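Local structure of Agap007691-pb (Anopheles gambiae, 5C98) at residues 113-116 with 117-121. The protein is a mosquito serpin of unknown function, a member of a family made up largely of serine protease inhibitors. Sequence-based numbering, arbitrary orientation.
Sequences FERL and FHRTF
F117 lays its ring against that of F113, one turn earlier, in an offset stack with centroids 4.3 Å apart and planes at 18°. The F113 CE1 carbon sits over the centre of the F117 ring, while F117 CB rests over the F113 face; F113 brings its ring there because CG stands anti to the backbone N (chi1 176°). The backbone bond from F117 N to F113 O, 2.8 Å, joins the same two residues. V103 and V101 of strand 95-104 and F53 continue this apolar side. H118 repeats the helical bond to E114 O and turns a ring face to E114 CA. R119, bent at chi3 (-58°), folds its guanidinium back so that a face lies over R115 CA, with NH2 3.3 Å from R115 CB. Its NH1 reaches E114 OE1 through one water, whereas R115 NH2 forms a salt bridge with E112 OE1. T120 OG1 donates to R115 O at 2.9 Å, from the opposite face of that carbonyl to R119 N. F121 N then makes a nearly straight bond of 2.8 Å to L116 O, five residues back, and its CE2 touches L116 CB at 3.9 Å, near I79 of helix 75-89. R115 O is thus gripped by an amide and a hydroxyl, and L116 O by the straight bond from five residues on, while the stacked rings face strand 95-104 and water links oppositely charged outer groups.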
loop_
_atom_site.group_PDB
_atom_site.type_symbol
_atom_site.label_atom_id
_atom_site.label_comp_id
_atom_site.label_asym_id
_atom_site.label_seq_id
_atom_site.Cartn_x
_atom_site.Cartn_y
_atom_site.Cartn_z
ATOM N N PHE A 113 -9.802 -23.984 -8.112
ATOM C CA PHE A 113 -9.192 -22.701 -8.425
ATOM C C PHE A 113 -10.110 -21.886 -9.328
ATOM O O PHE A 113 -10.302 -20.687 -9.110
ATOM C CB PHE A 113 -7.849 -22.918 -9.109
ATOM C CG PHE A 113 -7.190 -21.636 -9.544
ATOM C CD1 PHE A 113 -6.435 -20.888 -8.668
ATOM C CD2 PHE A 113 -7.362 -21.158 -10.816
ATOM C CE1 PHE A 113 -5.856 -19.692 -9.049
ATOM C CE2 PHE A 113 -6.765 -19.966 -11.206
ATOM C CZ PHE A 113 -6.015 -19.238 -10.313
ATOM N N GLU A 114 -10.673 -22.518 -10.350
ATOM C CA GLU A 114 -11.588 -21.808 -11.239
ATOM C C GLU A 114 -12.792 -21.284 -10.475
ATOM O O GLU A 114 -13.206 -20.133 -10.651
ATOM C CB GLU A 114 -12.053 -22.751 -12.343
ATOM C CG GLU A 114 -10.989 -23.108 -13.368
ATOM C CD GLU A 114 -11.475 -24.153 -14.371
ATOM O OE1 GLU A 114 -12.382 -24.958 -14.030
ATOM O OE2 GLU A 114 -10.956 -24.156 -15.509
ATOM N N ARG A 115 -13.389 -22.120 -9.623
ATOM C CA ARG A 115 -14.553 -21.675 -8.864
ATOM C C ARG A 115 -14.201 -20.452 -8.024
ATOM O O ARG A 115 -14.927 -19.451 -8.021
ATOM C CB ARG A 115 -15.069 -22.809 -7.966
ATOM C CG ARG A 115 -16.312 -22.408 -7.151
ATOM C CD ARG A 115 -16.782 -23.497 -6.177
ATOM N NE ARG A 115 -15.783 -23.814 -5.151
ATOM C CZ ARG A 115 -15.633 -23.169 -3.990
ATOM N NH1 ARG A 115 -16.432 -22.162 -3.676
ATOM N NH2 ARG A 115 -14.697 -23.551 -3.123
ATOM N N LEU A 116 -13.079 -20.513 -7.314
ATOM C CA LEU A 116 -12.730 -19.445 -6.395
ATOM C C LEU A 116 -12.296 -18.186 -7.145
ATOM O O LEU A 116 -12.730 -17.078 -6.810
ATOM C CB LEU A 116 -11.634 -19.916 -5.437
ATOM C CG LEU A 116 -12.090 -20.898 -4.379
ATOM C CD1 LEU A 116 -10.865 -21.452 -3.677
ATOM C CD2 LEU A 116 -13.021 -20.213 -3.402
ATOM N N PHE A 117 -11.450 -18.336 -8.160
ATOM C CA PHE A 117 -10.838 -17.172 -8.786
ATOM C C PHE A 117 -11.667 -16.604 -9.922
ATOM O O PHE A 117 -11.505 -15.421 -10.242
ATOM C CB PHE A 117 -9.408 -17.501 -9.225
ATOM C CG PHE A 117 -8.407 -17.447 -8.103
ATOM C CD1 PHE A 117 -8.401 -18.398 -7.084
ATOM C CD2 PHE A 117 -7.467 -16.427 -8.039
ATOM C CE1 PHE A 117 -7.486 -18.335 -6.053
ATOM C CE2 PHE A 117 -6.545 -16.368 -6.992
ATOM C CZ PHE A 117 -6.567 -17.315 -5.998
ATOM N N HIS A 118 -12.542 -17.397 -10.534
ATOM C CA HIS A 118 -13.391 -16.889 -11.609
ATOM C C HIS A 118 -14.777 -16.522 -11.139
ATOM O O HIS A 118 -15.424 -15.679 -11.768
ATOM C CB HIS A 118 -13.539 -17.907 -12.743
ATOM C CG HIS A 118 -12.259 -18.232 -13.439
ATOM N ND1 HIS A 118 -12.115 -19.341 -14.245
ATOM C CD2 HIS A 118 -11.070 -17.590 -13.469
ATOM C CE1 HIS A 118 -10.885 -19.376 -14.725
ATOM N NE2 HIS A 118 -10.230 -18.325 -14.267
ATOM N N ARG A 119 -15.266 -17.162 -10.071
ATOM C CA ARG A 119 -16.667 -17.056 -9.692
ATOM C C ARG A 119 -16.907 -16.724 -8.225
ATOM O O ARG A 119 -18.066 -16.693 -7.812
ATOM C CB ARG A 119 -17.443 -18.341 -10.086
ATOM C CG ARG A 119 -17.149 -18.813 -11.533
ATOM C CD ARG A 119 -18.032 -19.988 -12.020
ATOM N NE ARG A 119 -17.915 -21.175 -11.178
ATOM C CZ ARG A 119 -17.071 -22.185 -11.382
ATOM N NH1 ARG A 119 -16.239 -22.187 -12.413
ATOM N NH2 ARG A 119 -17.068 -23.212 -10.543
ATOM N N THR A 120 -15.861 -16.467 -7.427
ATOM C CA THR A 120 -16.031 -16.134 -6.013
ATOM C C THR A 120 -15.313 -14.829 -5.659
ATOM O O THR A 120 -15.948 -13.853 -5.249
ATOM C CB THR A 120 -15.509 -17.260 -5.106
ATOM O OG1 THR A 120 -16.044 -18.519 -5.537
ATOM C CG2 THR A 120 -15.907 -17.013 -3.676
ATOM N N PHE A 121 -13.992 -14.800 -5.798
ATOM C CA PHE A 121 -13.224 -13.636 -5.381
ATOM C C PHE A 121 -13.334 -12.517 -6.405
ATOM O O PHE A 121 -13.520 -12.752 -7.601
ATOM C CB PHE A 121 -11.746 -14.009 -5.228
ATOM C CG PHE A 121 -11.454 -14.911 -4.072
ATOM C CD1 PHE A 121 -11.912 -14.618 -2.780
ATOM C CD2 PHE A 121 -10.709 -16.050 -4.270
ATOM C CE1 PHE A 121 -11.614 -15.480 -1.720
ATOM C CE2 PHE A 121 -10.417 -16.882 -3.229
ATOM C CZ PHE A 121 -10.854 -16.597 -1.963
HETATM O O HOH W 1 -14.897 -24.971 -12.867
#